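PDB 4XA8: D-isomer specific 2-hydroxyacid dehydrogenase NAD-binding from Xanthobacter autotrophicus, which binds NADPH and probably acts as a nicotinamide-dependent oxidoreductase on D-2-hydroxyacids or the matching 2-oxoacids. Local coordinates for residues T96-D100 with T292-I297; E51-A55 with I301-E305; A9-Y13 with D34-A40; V238-A242 with V260-E264. One frame throughout, in Å; residues are numbered along the deposited sequence.

Interaction 1: residues T96-D100 with T292-I297; sequences TRLSD and TAAPQI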
loop_
_atom_site.group_PDB
_atom_site.type_symbol
_atom_site.label_atom_id
_atom_site.label_comp_id
_atom_site.label_asym_id
_atom_site.label_seq_id
_atom_site.Cartn_x
_atom_site.Cartn_y
_atom_site.Cartn_z
ATOM N N THR A 96 17.706 27.564 5.550
ATOM C CA THR A 96 16.760 27.202 4.526
ATOM C C THR A 96 16.299 25.766 4.736
ATOM O O THR A 96 16.962 24.967 5.431
ATOM C CB THR A 96 17.387 27.341 3.136
ATOM O OG1 THR A 96 18.630 26.631 3.109
ATOM C CG2 THR A 96 17.611 28.801 2.794
ATOM N N ARG A 97 15.148 25.479 4.156
ATOM C CA ARG A 97 14.629 24.135 4.067
ATOM C C ARG A 97 14.571 23.791 2.578
ATOM O O ARG A 97 14.731 24.666 1.714
ATOM C CB ARG A 97 13.260 24.032 4.745
ATOM C CG ARG A 97 12.084 24.388 3.850
ATOM C CD ARG A 97 10.849 24.788 4.644
ATOM N NE ARG A 97 9.865 25.365 3.739
ATOM C CZ ARG A 97 9.934 26.592 3.214
ATOM N NH1 ARG A 97 10.948 27.411 3.498
ATOM N NH2 ARG A 97 8.978 27.016 2.396
ATOM N N LEU A 98 14.384 22.518 2.281
ATOM C CA LEU A 98 14.236 22.098 0.913
ATOM C C LEU A 98 12.761 22.245 0.531
ATOM O O LEU A 98 11.860 21.989 1.328
ATOM C CB LEU A 98 14.691 20.668 0.721
ATOM C CG LEU A 98 16.072 20.356 1.296
ATOM C CD1 LEU A 98 16.269 18.846 1.273
ATOM C CD2 LEU A 98 17.165 21.120 0.556
ATOM N N SER A 99 12.528 22.709 -0.680
ATOM C CA SER A 99 11.189 22.835 -1.206
ATOM C C SER A 99 11.129 21.822 -2.330
ATOM O O SER A 99 11.697 22.041 -3.393
ATOM C CB SER A 99 10.973 24.267 -1.701
ATOM O OG SER A 99 9.744 24.424 -2.393
ATOM N N ASP A 100 10.513 20.676 -2.072
ATOM C CA ASP A 100 10.403 19.662 -3.094
ATOM C C ASP A 100 8.929 19.595 -3.409
ATOM O O ASP A 100 8.138 19.045 -2.622
ATOM C CB ASP A 100 10.939 18.305 -2.638
ATOM C CG ASP A 100 10.822 17.254 -3.735
ATOM O OD1 ASP A 100 9.672 16.940 -4.107
ATOM O OD2 ASP A 100 11.870 16.790 -4.251
ATOM N N THR A 292 16.774 15.941 -7.124
ATOM C CA THR A 292 15.797 16.997 -7.305
ATOM C C THR A 292 15.989 18.149 -6.332
ATOM O O THR A 292 15.534 19.268 -6.605
ATOM C CB THR A 292 14.373 16.421 -7.259
ATOM O OG1 THR A 292 14.101 15.814 -6.000
ATOM C CG2 THR A 292 14.223 15.358 -8.320
ATOM N N ALA A 293 16.692 17.911 -5.218
ATOM C CA ALA A 293 16.987 19.002 -4.254
ATOM C C ALA A 293 18.332 19.748 -4.498
ATOM O O ALA A 293 18.478 20.914 -4.161
ATOM C CB ALA A 293 16.895 18.459 -2.817
ATOM N N ALA A 294 19.308 19.081 -5.121
ATOM C CA ALA A 294 20.661 19.651 -5.303
ATOM C C ALA A 294 20.690 20.987 -6.035
ATOM O O ALA A 294 21.476 21.864 -5.666
ATOM C CB ALA A 294 21.556 18.659 -6.027
ATOM N N PRO A 295 19.847 21.158 -7.079
ATOM C CA PRO A 295 19.839 22.415 -7.830
ATOM C C PRO A 295 19.507 23.638 -7.009
ATOM O O PRO A 295 20.226 24.634 -7.119
ATOM C CB PRO A 295 18.774 22.168 -8.911
ATOM C CG PRO A 295 18.864 20.707 -9.148
ATOM C CD PRO A 295 19.052 20.127 -7.781
ATOM N N GLN A 296 18.478 23.563 -6.157
ATOM C CA GLN A 296 18.104 24.703 -5.298
ATOM C C GLN A 296 19.170 24.996 -4.231
ATOM O O GLN A 296 19.360 26.154 -3.861
ATOM C CB GLN A 296 16.688 24.568 -4.689
ATOM C CG GLN A 296 16.549 23.527 -3.572
ATOM C CD GLN A 296 15.106 23.182 -3.175
ATOM O OE1 GLN A 296 14.739 23.307 -2.015
ATOM N NE2 GLN A 296 14.297 22.712 -4.138
ATOM N N ILE A 297 19.900 23.971 -3.777
ATOM C CA ILE A 297 21.029 24.198 -2.865
ATOM C C ILE A 297 22.174 24.964 -3.579
ATOM O O ILE A 297 22.683 25.992 -3.073
ATOM C CB ILE A 297 21.535 22.865 -2.268
ATOM C CG1 ILE A 297 20.418 22.187 -1.471
ATOM C CG2 ILE A 297 22.775 23.107 -1.423
ATOM C CD1 ILE A 297 20.659 20.729 -1.135
HETATM O O HOH W 1 16.194 24.963 -0.429
#

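Interaction 2: residues E51-A55 with I301-E305; sequences EVRYA and IRRIE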
loop_
_atom_site.group_PDB
_atom_site.type_symbol
_atom_site.label_atom_id
_atom_site.label_comp_id
_atom_site.label_asym_id
_atom_site.label_seq_id
_atom_site.Cartn_x
_atom_site.Cartn_y
_atom_site.Cartn_z
ATOM N N GLU A 51 37.330 26.895 5.760
ATOM C CA GLU A 51 36.923 26.945 4.348
ATOM C C GLU A 51 35.472 26.556 4.149
ATOM O O GLU A 51 34.944 26.694 3.048
ATOM C CB GLU A 51 37.842 26.065 3.481
ATOM C CG GLU A 51 39.255 26.620 3.365
ATOM C CD GLU A 51 40.208 25.726 2.575
ATOM O OE1 GLU A 51 41.279 26.208 2.153
ATOM O OE2 GLU A 51 39.906 24.538 2.378
ATOM N N VAL A 52 34.820 26.071 5.211
ATOM C CA VAL A 52 33.438 25.594 5.149
ATOM C C VAL A 52 32.483 26.755 5.290
ATOM O O VAL A 52 32.508 27.486 6.283
ATOM C CB VAL A 52 33.148 24.592 6.283
ATOM C CG1 VAL A 52 31.678 24.239 6.319
ATOM C CG2 VAL A 52 33.979 23.339 6.083
ATOM N N ARG A 53 31.631 26.933 4.296
ATOM C CA ARG A 53 30.744 28.087 4.283
ATOM C C ARG A 53 29.264 27.725 4.203
ATOM O O ARG A 53 28.397 28.561 4.458
ATOM C CB ARG A 53 31.150 29.008 3.143
ATOM C CG ARG A 53 32.536 29.595 3.353
ATOM C CD ARG A 53 33.016 30.302 2.111
ATOM N NE ARG A 53 32.476 31.653 2.002
ATOM C CZ ARG A 53 32.742 32.494 1.004
ATOM N NH1 ARG A 53 33.540 32.131 0.002
ATOM N NH2 ARG A 53 32.194 33.703 0.997
ATOM N N TYR A 54 28.981 26.472 3.896
ATOM C CA TYR A 54 27.607 26.002 3.802
ATOM C C TYR A 54 27.499 24.692 4.573
ATOM O O TYR A 54 28.443 23.897 4.567
ATOM C CB TYR A 54 27.225 25.843 2.323
ATOM C CG TYR A 54 27.967 26.801 1.396
ATOM C CD1 TYR A 54 27.638 28.161 1.336
ATOM C CD2 TYR A 54 29.032 26.357 0.617
ATOM C CE1 TYR A 54 28.322 29.030 0.503
ATOM C CE2 TYR A 54 29.736 27.221 -0.209
ATOM C CZ TYR A 54 29.378 28.551 -0.258
ATOM O OH TYR A 54 30.086 29.392 -1.071
ATOM N N ALA A 55 26.374 24.505 5.267
ATOM C CA ALA A 55 26.071 23.264 5.987
ATOM C C ALA A 55 24.699 22.709 5.592
ATOM O O ALA A 55 23.688 23.403 5.694
ATOM C CB ALA A 55 26.146 23.512 7.496
ATOM N N ILE A 301 23.666 28.727 -2.775
ATOM C CA ILE A 301 25.082 28.970 -2.589
ATOM C C ILE A 301 25.474 30.192 -3.411
ATOM O O ILE A 301 26.098 31.170 -2.902
ATOM C CB ILE A 301 25.900 27.722 -2.968
ATOM C CG1 ILE A 301 25.701 26.679 -1.851
ATOM C CG2 ILE A 301 27.379 28.097 -3.205
ATOM C CD1 ILE A 301 26.381 25.347 -2.070
ATOM N N ARG A 302 25.104 30.186 -4.684
ATOM C CA ARG A 302 25.444 31.344 -5.508
ATOM C C ARG A 302 24.749 32.630 -5.030
ATOM O O ARG A 302 25.380 33.685 -5.004
ATOM C CB ARG A 302 25.249 31.073 -7.003
ATOM C CG ARG A 302 23.819 30.965 -7.490
ATOM C CD ARG A 302 23.720 31.553 -8.894
ATOM N NE ARG A 302 23.983 32.985 -8.881
ATOM C CZ ARG A 302 23.080 33.934 -8.641
ATOM N NH1 ARG A 302 21.810 33.634 -8.370
ATOM N NH2 ARG A 302 23.464 35.202 -8.655
ATOM N N ARG A 303 23.489 32.557 -4.605
ATOM C CA ARG A 303 22.825 33.765 -4.091
ATOM C C ARG A 303 23.521 34.340 -2.858
ATOM O O ARG A 303 23.746 35.547 -2.779
ATOM C CB ARG A 303 21.354 33.523 -3.793
ATOM C CG ARG A 303 20.512 33.403 -5.051
ATOM C CD ARG A 303 19.207 32.674 -4.812
ATOM N NE ARG A 303 18.304 32.751 -5.970
ATOM C CZ ARG A 303 17.265 33.574 -6.072
ATOM N NH1 ARG A 303 16.520 33.551 -7.161
ATOM N NH2 ARG A 303 16.961 34.437 -5.099
ATOM N N ILE A 304 23.863 33.476 -1.904
ATOM C CA ILE A 304 24.526 33.916 -0.683
ATOM C C ILE A 304 25.881 34.545 -1.061
ATOM O O ILE A 304 26.263 35.579 -0.516
ATOM C CB ILE A 304 24.631 32.768 0.381
ATOM C CG1 ILE A 304 24.805 33.333 1.785
ATOM C CG2 ILE A 304 25.787 31.833 0.110
ATOM C CD1 ILE A 304 23.520 33.831 2.408
ATOM N N GLU A 305 26.567 33.955 -2.039
ATOM C CA GLU A 305 27.850 34.465 -2.515
ATOM C C GLU A 305 27.768 35.739 -3.378
ATOM O O GLU A 305 28.778 36.424 -3.576
ATOM C CB GLU A 305 28.608 33.361 -3.264
ATOM C CG GLU A 305 28.961 32.152 -2.403
ATOM C CD GLU A 305 30.020 32.416 -1.332
ATOM O OE1 GLU A 305 30.791 31.480 -1.031
ATOM O OE2 GLU A 305 30.097 33.533 -0.772
#

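Interaction 3: residues A9-Y13 with D34-A40; sequences ALVFY and DVRIARA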
loop_
_atom_site.group_PDB
_atom_site.type_symbol
_atom_site.label_atom_id
_atom_site.label_comp_id
_atom_site.label_asym_id
_atom_site.label_seq_id
_atom_site.Cartn_x
_atom_site.Cartn_y
_atom_site.Cartn_z
ATOM N N ALA A 9 33.581 25.581 0.917
ATOM C CA ALA A 9 33.167 24.166 0.986
ATOM C C ALA A 9 31.786 23.989 1.603
ATOM O O ALA A 9 31.331 24.809 2.431
ATOM C CB ALA A 9 34.187 23.345 1.772
ATOM N N LEU A 10 31.104 22.930 1.174
ATOM C CA LEU A 10 29.891 22.487 1.830
ATOM C C LEU A 10 30.169 21.288 2.702
ATOM O O LEU A 10 30.814 20.333 2.262
ATOM C CB LEU A 10 28.840 22.084 0.794
ATOM C CG LEU A 10 27.498 21.669 1.403
ATOM C CD1 LEU A 10 26.344 22.066 0.491
ATOM C CD2 LEU A 10 27.495 20.165 1.697
ATOM N N VAL A 11 29.646 21.323 3.926
ATOM C CA VAL A 11 29.697 20.186 4.842
ATOM C C VAL A 11 28.298 19.571 4.990
ATOM O O VAL A 11 27.319 20.293 5.165
ATOM C CB VAL A 11 30.254 20.565 6.249
ATOM C CG1 VAL A 11 29.311 21.496 7.005
ATOM C CG2 VAL A 11 30.470 19.319 7.091
ATOM N N PHE A 12 28.253 18.248 4.941
ATOM C CA PHE A 12 27.041 17.457 5.082
ATOM C C PHE A 12 27.046 16.672 6.395
ATOM O O PHE A 12 28.049 15.970 6.724
ATOM C CB PHE A 12 27.029 16.394 3.970
ATOM C CG PHE A 12 25.823 15.491 3.990
ATOM C CD1 PHE A 12 25.803 14.343 4.749
ATOM C CD2 PHE A 12 24.703 15.799 3.220
ATOM C CE1 PHE A 12 24.690 13.492 4.721
ATOM C CE2 PHE A 12 23.585 14.969 3.224
ATOM C CZ PHE A 12 23.606 13.806 3.961
ATOM N N TYR A 13 25.933 16.739 7.121
ATOM C CA TYR A 13 25.745 15.859 8.260
ATOM C C TYR A 13 24.318 15.289 8.300
ATOM O O TYR A 13 23.323 16.031 8.364
ATOM C CB TYR A 13 26.044 16.538 9.615
ATOM C CG TYR A 13 25.930 15.547 10.746
ATOM C CD1 TYR A 13 24.696 15.260 11.313
ATOM C CD2 TYR A 13 27.041 14.849 11.213
ATOM C CE1 TYR A 13 24.561 14.311 12.315
ATOM C CE2 TYR A 13 26.922 13.904 12.231
ATOM C CZ TYR A 13 25.672 13.641 12.777
ATOM O OH TYR A 13 25.501 12.699 13.782
ATOM N N ASP A 34 33.226 21.778 -3.400
ATOM C CA ASP A 34 33.908 20.964 -2.398
ATOM C C ASP A 34 32.872 20.552 -1.368
ATOM O O ASP A 34 32.302 21.408 -0.687
ATOM C CB ASP A 34 35.001 21.802 -1.727
ATOM C CG ASP A 34 35.899 20.986 -0.792
ATOM O OD1 ASP A 34 35.761 19.745 -0.711
ATOM O OD2 ASP A 34 36.772 21.603 -0.161
ATOM N N VAL A 35 32.626 19.257 -1.283
ATOM C CA VAL A 35 31.586 18.700 -0.442
ATOM C C VAL A 35 32.328 17.791 0.493
ATOM O O VAL A 35 33.096 16.920 0.053
ATOM C CB VAL A 35 30.525 17.869 -1.212
ATOM C CG1 VAL A 35 29.435 17.370 -0.262
ATOM C CG2 VAL A 35 29.880 18.664 -2.332
ATOM N N ARG A 36 32.127 18.009 1.783
ATOM C CA ARG A 36 32.788 17.243 2.792
ATOM C C ARG A 36 31.720 16.597 3.655
ATOM O O ARG A 36 30.816 17.275 4.186
ATOM C CB ARG A 36 33.667 18.154 3.617
ATOM C CG ARG A 36 34.626 18.980 2.780
ATOM C CD ARG A 36 35.406 19.945 3.641
ATOM N NE ARG A 36 36.225 20.793 2.802
ATOM C CZ ARG A 36 37.049 21.734 3.250
ATOM N NH1 ARG A 36 37.176 21.978 4.556
ATOM N NH2 ARG A 36 37.752 22.433 2.376
ATOM N N ILE A 37 31.819 15.275 3.780
ATOM C CA ILE A 37 30.827 14.500 4.531
ATOM C C ILE A 37 31.352 14.344 5.940
ATOM O O ILE A 37 32.421 13.748 6.143
ATOM C CB ILE A 37 30.577 13.129 3.880
ATOM C CG1 ILE A 37 30.000 13.341 2.476
ATOM C CG2 ILE A 37 29.584 12.288 4.698
ATOM C CD1 ILE A 37 30.071 12.098 1.582
ATOM N N ALA A 38 30.627 14.901 6.908
ATOM C CA ALA A 38 30.975 14.737 8.312
ATOM C C ALA A 38 30.459 13.399 8.748
ATOM O O ALA A 38 29.349 13.001 8.350
ATOM C CB ALA A 38 30.342 15.822 9.171
ATOM N N ARG A 39 31.232 12.759 9.618
ATOM C CA ARG A 39 30.978 11.413 10.122
ATOM C C ARG A 39 29.811 11.392 11.107
ATOM O O ARG A 39 29.766 12.212 12.025
ATOM C CB ARG A 39 32.281 10.938 10.805
ATOM C CG ARG A 39 32.191 9.626 11.505
ATOM C CD ARG A 39 33.573 9.052 11.705
ATOM N NE ARG A 39 34.301 9.741 12.771
ATOM C CZ ARG A 39 35.588 9.534 13.031
ATOM N NH1 ARG A 39 36.286 8.676 12.296
ATOM N NH2 ARG A 39 36.192 10.173 14.024
ATOM N N ALA A 40 28.853 10.497 10.896
ATOM C CA ALA A 40 27.740 10.330 11.843
ATOM C C ALA A 40 28.298 10.108 13.252
ATOM O O ALA A 40 29.322 9.433 13.427
ATOM C CB ALA A 40 26.827 9.175 11.441
#

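Interaction 4: residues V238-A242 with V260-E264; sequences VVDEA and VFEVE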
loop_
_atom_site.group_PDB
_atom_site.type_symbol
_atom_site.label_atom_id
_atom_site.label_comp_id
_atom_site.label_asym_id
_atom_site.label_seq_id
_atom_site.Cartn_x
_atom_site.Cartn_y
_atom_site.Cartn_z
ATOM N N VAL A 238 5.471 14.100 18.590
ATOM C CA VAL A 238 4.020 14.404 18.606
ATOM C C VAL A 238 3.360 13.288 19.397
ATOM O O VAL A 238 2.308 13.451 20.009
ATOM C CB VAL A 238 3.412 14.440 17.165
ATOM C CG1 VAL A 238 1.899 14.296 17.211
ATOM C CG2 VAL A 238 3.797 15.738 16.468
ATOM N N VAL A 239 3.984 12.124 19.338
ATOM C CA VAL A 239 3.506 10.949 20.000
ATOM C C VAL A 239 4.406 10.653 21.179
ATOM O O VAL A 239 5.631 10.734 21.062
ATOM C CB VAL A 239 3.453 9.770 19.012
ATOM C CG1 VAL A 239 3.031 8.502 19.716
ATOM C CG2 VAL A 239 2.458 10.079 17.903
ATOM N N ASP A 240 3.800 10.350 22.326
ATOM C CA ASP A 240 4.555 9.853 23.478
ATOM C C ASP A 240 4.924 8.395 23.236
ATOM O O ASP A 240 4.062 7.535 23.254
ATOM C CB ASP A 240 3.703 9.970 24.752
ATOM C CG ASP A 240 4.484 9.702 26.007
ATOM O OD1 ASP A 240 4.763 8.532 26.317
ATOM O OD2 ASP A 240 4.807 10.667 26.709
ATOM N N GLU A 241 6.192 8.115 22.980
ATOM C CA GLU A 241 6.593 6.788 22.529
ATOM C C GLU A 241 6.365 5.752 23.631
ATOM O O GLU A 241 5.899 4.654 23.352
ATOM C CB GLU A 241 8.055 6.788 22.071
ATOM C CG GLU A 241 8.498 5.545 21.298
ATOM C CD GLU A 241 9.697 5.798 20.367
ATOM O OE1 GLU A 241 10.795 5.224 20.608
ATOM O OE2 GLU A 241 9.526 6.549 19.374
ATOM N N ALA A 242 6.631 6.129 24.883
ATOM C CA ALA A 242 6.439 5.237 26.007
ATOM C C ALA A 242 4.977 4.815 26.067
ATOM O O ALA A 242 4.666 3.625 26.174
ATOM C CB ALA A 242 6.873 5.899 27.304
ATOM N N VAL A 260 8.715 7.319 12.007
ATOM C CA VAL A 260 9.419 8.355 12.718
ATOM C C VAL A 260 9.429 8.001 14.231
ATOM O O VAL A 260 8.514 7.315 14.716
ATOM C CB VAL A 260 8.745 9.720 12.560
ATOM C CG1 VAL A 260 8.700 10.194 11.108
ATOM C CG2 VAL A 260 7.301 9.660 13.109
ATOM N N PHE A 261 10.487 8.397 14.952
ATOM C CA PHE A 261 10.686 7.892 16.310
ATOM C C PHE A 261 11.278 8.981 17.154
ATOM O O PHE A 261 11.823 9.927 16.626
ATOM C CB PHE A 261 11.590 6.656 16.306
ATOM C CG PHE A 261 11.077 5.579 15.391
ATOM C CD1 PHE A 261 11.389 5.598 14.059
ATOM C CD2 PHE A 261 10.178 4.653 15.842
ATOM C CE1 PHE A 261 10.874 4.643 13.196
ATOM C CE2 PHE A 261 9.658 3.701 15.004
ATOM C CZ PHE A 261 10.017 3.707 13.667
ATOM N N GLU A 262 11.212 8.818 18.462
ATOM C CA GLU A 262 11.832 9.795 19.332
ATOM C C GLU A 262 13.328 9.919 19.096
ATOM O O GLU A 262 13.801 11.052 18.997
ATOM C CB GLU A 262 11.528 9.542 20.801
ATOM C CG GLU A 262 10.278 10.294 21.199
ATOM C CD GLU A 262 9.776 9.905 22.564
ATOM O OE1 GLU A 262 10.640 9.420 23.379
ATOM O OE2 GLU A 262 8.538 10.107 22.795
ATOM N N VAL A 263 14.050 8.796 18.966
ATOM C CA VAL A 263 15.484 8.816 18.638
ATOM C C VAL A 263 15.694 8.033 17.334
ATOM O O VAL A 263 15.145 6.942 17.201
ATOM C CB VAL A 263 16.322 8.185 19.765
ATOM C CG1 VAL A 263 17.822 8.163 19.399
ATOM C CG2 VAL A 263 16.112 8.966 21.068
ATOM N N GLU A 264 16.426 8.620 16.387
ATOM C CA GLU A 264 16.650 8.040 15.046
ATOM C C GLU A 264 18.112 8.107 14.614
ATOM O O GLU A 264 18.768 9.153 14.782
ATOM C CB GLU A 264 15.824 8.815 14.021
ATOM C CG GLU A 264 14.317 8.748 14.240
ATOM C CD GLU A 264 13.550 9.616 13.254
ATOM O OE1 GLU A 264 14.216 10.320 12.470
ATOM O OE2 GLU A 264 12.290 9.636 13.269
HETATM O O HOH W 2 13.130 6.096 19.689
#

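Interaction 1: residues T96-D100 with T292-I297
The flat carboxamide of Gln296 is used at its edge, meeting the backbone of Ser99 in a two-bond pair. Ser99 N gives its hydrogen to Gln296 OE1 at 2.7 Å, in the carbonyl plane and on a lone pair. Gln296 NE2 returns a bond to Ser99 O at 2.8 Å, almost straight at 175°, with that oxygen practically in the amide plane. Two bonds at neighbouring points of one edge fix the rotation of the amide. The pair joins C-terminal helix 290-306 to the loop that leaves strand 95-97, the last strand of the parallel five-stranded sheet in this dehydrogenase's smaller domain. Gln296 reaches it from an unusual start for a helix, CG wedged between backbone N and carbonyl carbon (chi1 73°), and then runs out extended. Beside the amide the contact is apolar: Leu98 splits its methyls, CD2 to Ile297 CD1 at 3.9 Å and CD1 to Ala293 CB at 4.2 Å, with Trp22 of helix 19-29 touching all three residues. At the far end Thr292 OG1 donates to the Asp100 carboxylate, 3.0 Å from OD2. The CB of Arg97, an NADPH-binding residue, points away from the helix, but its carbonyl joins in through a water, which donates to Arg97 O at 2.6 Å and to Gln296 OE1 at 2.7 Å.

Interaction 2: residues E51-A55 with I301-E305
Where C-terminal helix 290-306 lies across the parallel five-stranded sheet, Tyr54 of strand 52-57 meets Ile301, Ile304 and Glu305. The ring of Tyr54 is held between two aliphatic groups. Ile301 CG1 sits over one face, 4.0 Å from the ring centroid and only 11° off the ring normal, a CH-pi contact. Over the opposite face lies CB of the neighbouring Arg53, 3.8 Å above the plane. The Tyr54 and Ile301 side chains cross nearly perpendicularly, and Ile301 CG2 lies toward the hydroxyl end, 3.6 Å from Tyr54 CZ. Ile304 comes in at the rim instead, its CG2 3.8 Å from Tyr54 CE1 and near the ring plane. This is helix-on-sheet layering of an alpha/beta domain: the axes of the short segments approach to 10.2 Å and run at 132° to each other, and the large side chains fill the gap. Beyond the ring Arg53 makes a salt bridge, NH2 lying 2.7 Å from Glu305 OE2. That oxygen stands over a face of the guanidinium, so the attraction is one of charge, with no N-H aimed at it. A bend at chi3 (82°) brings the face of the guanidinium against the Glu305 carboxylate, while NH1 is hydrogen-bonded to Ser7 O. An alanine here would remove that group and is likely to leave the Glu305 carboxylate without its opposite charge and Ser7 O without this donor. The exact place of the carboxylate is doubtful, because Glu305 OE1 is modelled too near the Tyr54 hydroxyl.

Interaction 3: residues A9-Y13 with D34-A40
Leu10 and Val35 extend together in one direction, Leu10 CD2 3.9 Å from Val35 CG1. Phe12 and Ile37 continue this layer, which faces helix 19-29, where Trp22 meets the Phe12 ring. The strands run parallel, joined through that helix as a beta-alpha-beta unit. Four backbone hydrogen bonds alternate between them: Leu10 N to Asp34 O, Arg36 N to Leu10 O, Phe12 N to Arg36 O and Ala38 N to Phe12 O, all 2.7 to 2.8 Å. On the other face Val11 CG2 touches Ala38 CB at 4.1 Å. Tyr13, the last residue of strand 9-13, sets the edge of its ring, at CE2, 3.3 Å from Arg39 O, while its hydroxyl bonds to Gly41 N. At the polar margin Arg36, its CG anti to the carbonyl carbon (chi1 -53°) and then extended, lays its guanidinium over Ala9, NE 3.4 Å from Ala9 CB. It grips Asp34 side-on: NE at 3.1 Å and NH2 at 2.8 Å both reach OD2, from one side of its plane, and NH2 also makes a salt bridge with Glu51. A leucine in its place would probably leave both acids without this partner. Shared so, the Arg36 charge is likely to keep both ionised.

Interaction 4: residues V238-A242 with V260-E264
Glu241 and Glu262 run antiparallel alongside one another, their carboxylate planes only 16° apart, and each side chain reaches the other's backbone. Glu241 N donates to Glu262 OE2 at 3.1 Å, and Glu262 N donates to Glu241 OE2 at 3.0 Å. Both bonds are nearly straight, and in both the N-H comes from above the carboxylate plane. Glu241 gets there with CG anti to its own nitrogen (chi1 -167°) and an extended chain beyond, which puts OE2 at the edge of the Phe261 ring, 4.1 Å from Phe261 CD2. Glu262 is extended too, and its OE2 passes 3.4 Å from Glu241 CB. The exchange joins the start of helix 241-250 to the loop that follows strand 253-258, in the Rossmann-type nucleotide-binding domain; Asp259, an NADPH-binding residue, directly precedes Val260. Asp240 is the N-cap of the helix, OD1 accepting from Ala243 N; Glu262 OE2 takes another of the N-H groups at this end, that of Glu241. That setting, and the backbone donor on Glu241 OE2, would tend to offset the cost of two acids so near, Glu241 OE1 lying 5.0 Å from Glu262 OE1. The former oxygen works through a water, which donates to Glu241 OE1 at 2.7 Å and accepts from Val263 N at 2.9 Å. The loop is braced within itself as well: Phe261 N bonds to the anti lone pair of Glu264 OE2 at 2.8 Å. Trp134 of the second subunit packs on both Phe261 and Glu264.

Interactions 1, 2 and 3 cluster on the five-stranded parallel sheet, their centres 13 to 16 Å apart. Interaction 3 comes first along the chain and pairs strands 9-13 and 34-37; strand 52-57 of interaction 2 lies on the other flank of 9-13, bonded at Ala9 and packed at Val11. Interactions 1 and 2 use successive parts of helix 290-306, so the end of the chain returns to the domain where it began. Ile297 of interaction 1 touches Leu10 of interaction 3. Interaction 4 stands apart in the nucleotide-binding domain, its centre 26 to 33 Å from the others. It lies between the halves of interactions 1 and 2 in sequence, as expected when one domain is inserted into another.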